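Local coordinates for hypothetical protein MerP (Cupriavidus metallidurans, PDB 1OSD) that probably binds mercuric ions in the periplasm as part of bacterial mercury resistance, and is captured here in its oxidized, disulfide-bonded form, at residues K23-V28 with S32-T37. Numbering follows the deposited sequence. Where two conformers were deposited one is given.
Sequences KAISKV and SKVDVT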
loop_
_atom_site.group_PDB
_atom_site.type_symbol
_atom_site.label_atom_id
_atom_site.label_comp_id
_atom_site.label_asym_id
_atom_site.label_seq_id
_atom_site.Cartn_x
_atom_site.Cartn_y
_atom_site.Cartn_z
ATOM N N LYS A 23 2.978 3.829 -6.400
ATOM C CA LYS A 23 2.100 4.300 -7.468
ATOM C C LYS A 23 0.699 3.669 -7.405
ATOM O O LYS A 23 -0.327 4.385 -7.359
ATOM C CB LYS A 23 2.683 4.020 -8.868
ATOM C CG LYS A 23 3.913 4.863 -9.143
ATOM C CD LYS A 23 4.283 5.060 -10.639
ATOM C CE LYS A 23 5.699 5.826 -10.774
ATOM N NZ LYS A 23 6.476 5.395 -11.990
ATOM N N ALA A 24 0.671 2.322 -7.392
ATOM C CA ALA A 24 -0.612 1.623 -7.268
ATOM C C ALA A 24 -1.470 2.063 -6.116
ATOM O O ALA A 24 -2.678 2.386 -6.309
ATOM C CB ALA A 24 -0.415 0.066 -7.292
ATOM N N ILE A 25 -0.898 2.336 -4.951
ATOM C CA ILE A 25 -1.752 2.781 -3.839
ATOM C C ILE A 25 -2.214 4.214 -3.978
ATOM O O ILE A 25 -3.353 4.565 -3.727
ATOM C CB ILE A 25 -1.043 2.493 -2.488
ATOM C CG1 ILE A 25 -0.817 0.986 -2.415
ATOM C CG2 ILE A 25 -1.937 2.869 -1.284
ATOM C CD1 ILE A 25 0.095 0.557 -1.295
ATOM N N SER A 26 -1.282 5.040 -4.422
ATOM C CA SER A 26 -1.474 6.462 -4.469
ATOM C C SER A 26 -2.600 6.822 -5.445
ATOM O O SER A 26 -3.256 7.846 -5.267
ATOM C CB SER A 26 -0.143 7.166 -4.834
ATOM O OG SER A 26 0.759 7.201 -3.704
ATOM N N LYS A 27 -2.790 5.990 -6.480
ATOM C CA LYS A 27 -3.916 6.126 -7.412
ATOM C C LYS A 27 -5.295 5.915 -6.766
ATOM O O LYS A 27 -6.299 6.356 -7.332
ATOM C CB LYS A 27 -3.787 5.159 -8.614
ATOM C CG LYS A 27 -2.809 5.646 -9.763
ATOM C CD LYS A 27 -3.201 5.046 -11.205
ATOM C CE LYS A 27 -2.631 3.606 -11.535
ATOM N NZ LYS A 27 -3.078 2.388 -10.649
ATOM N N VAL A 28 -5.365 5.260 -5.612
ATOM C CA VAL A 28 -6.646 4.979 -4.942
ATOM C C VAL A 28 -7.223 6.229 -4.370
ATOM O O VAL A 28 -6.601 6.875 -3.546
ATOM C CB VAL A 28 -6.516 3.892 -3.892
ATOM C CG1 VAL A 28 -7.853 3.622 -3.191
ATOM C CG2 VAL A 28 -6.084 2.529 -4.621
ATOM N N SER A 32 -4.068 9.755 0.964
ATOM C CA SER A 32 -3.293 10.993 1.235
ATOM C C SER A 32 -1.795 10.894 1.122
ATOM O O SER A 32 -1.126 11.903 0.817
ATOM C CB SER A 32 -3.571 11.442 2.666
ATOM O OG SER A 32 -4.880 11.799 2.564
ATOM N N LYS A 33 -1.270 9.755 1.507
ATOM C CA LYS A 33 0.177 9.608 1.666
ATOM C C LYS A 33 0.485 8.118 1.659
ATOM O O LYS A 33 -0.257 7.325 2.291
ATOM C CB LYS A 33 0.642 10.228 2.988
ATOM C CG LYS A 33 2.143 10.513 3.082
ATOM C CD LYS A 33 2.539 10.968 4.515
ATOM C CE LYS A 33 4.098 11.028 4.768
ATOM N NZ LYS A 33 4.916 11.961 3.891
ATOM N N VAL A 34 1.500 7.769 0.874
ATOM C CA VAL A 34 2.099 6.460 0.839
ATOM C C VAL A 34 3.641 6.530 0.914
ATOM O O VAL A 34 4.340 7.221 0.105
ATOM C CB VAL A 34 1.704 5.698 -0.352
ATOM C CG1 VAL A 34 2.271 4.302 -0.259
ATOM C CG2 VAL A 34 0.190 5.530 -0.398
ATOM N N ASP A 35 4.192 5.855 1.924
ATOM C CA ASP A 35 5.646 5.701 1.962
ATOM C C ASP A 35 5.975 4.221 2.001
ATOM O O ASP A 35 5.412 3.458 2.824
ATOM C CB ASP A 35 6.173 6.366 3.208
ATOM C CG ASP A 35 6.098 7.879 3.122
ATOM O OD1 ASP A 35 5.824 8.483 4.171
ATOM O OD2 ASP A 35 6.339 8.527 2.071
ATOM N N VAL A 36 6.942 3.839 1.188
ATOM C CA VAL A 36 7.321 2.438 1.035
ATOM C C VAL A 36 8.720 2.239 1.518
ATOM O O VAL A 36 9.572 3.090 1.269
ATOM C CB VAL A 36 7.248 1.981 -0.373
ATOM C CG1 VAL A 36 5.802 1.865 -0.818
ATOM C CG2 VAL A 36 8.055 3.019 -1.319
ATOM N N THR A 37 8.980 1.064 2.028
ATOM C CA THR A 37 10.322 0.661 2.518
ATOM C C THR A 37 10.728 -0.667 2.008
ATOM O O THR A 37 10.088 -1.723 2.263
ATOM C CB THR A 37 10.418 0.733 4.069
ATOM O OG1 THR A 37 10.125 2.088 4.457
ATOM C CG2 THR A 37 11.855 0.462 4.497
#
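Ile25 of helix 17-26 meets Val34 of the edge strand 31-37 chiefly through a methyl-to-methyl contact: in the conformer described, one of two modelled for Ile25, Ile25 CG2 lies 3.5 Å from Val34 CG2, and the two side chains cross at about a right angle. Val34 CG1 stands anti to the backbone N (chi1 -175°), leaving CG2 beside the N, where it meets the helix. Branched residues suit both places, since each can spread over several neighbours: Ile25 also touches Val45 of the next strand and Leu57 and Thr61 of helix 54-63, while Val34 rests on Val45.

The same methyl packs against a polar atom, with Ser26 OG 3.7 Å from Val34 CG2. That hydroxyl hydrogen-bonds to the carbonyl oxygen of Lys22 one turn earlier, so a small serine can border the apolar patch with its polar group paired. Lys22 NZ in turn hydrogen-bonds to Val34 O.

On the strand's other face, Lys33 NZ and Asp35 OD1 form a long salt bridge at 3.6 Å. This alternation suits a ferredoxin-like heavy-metal-associated fold, whose sheet packs one face against helices. Segments 23-28 and 32-37 thus meet by van der Waals contact without hydrogen bonds; Lys22 supplies the polar tie.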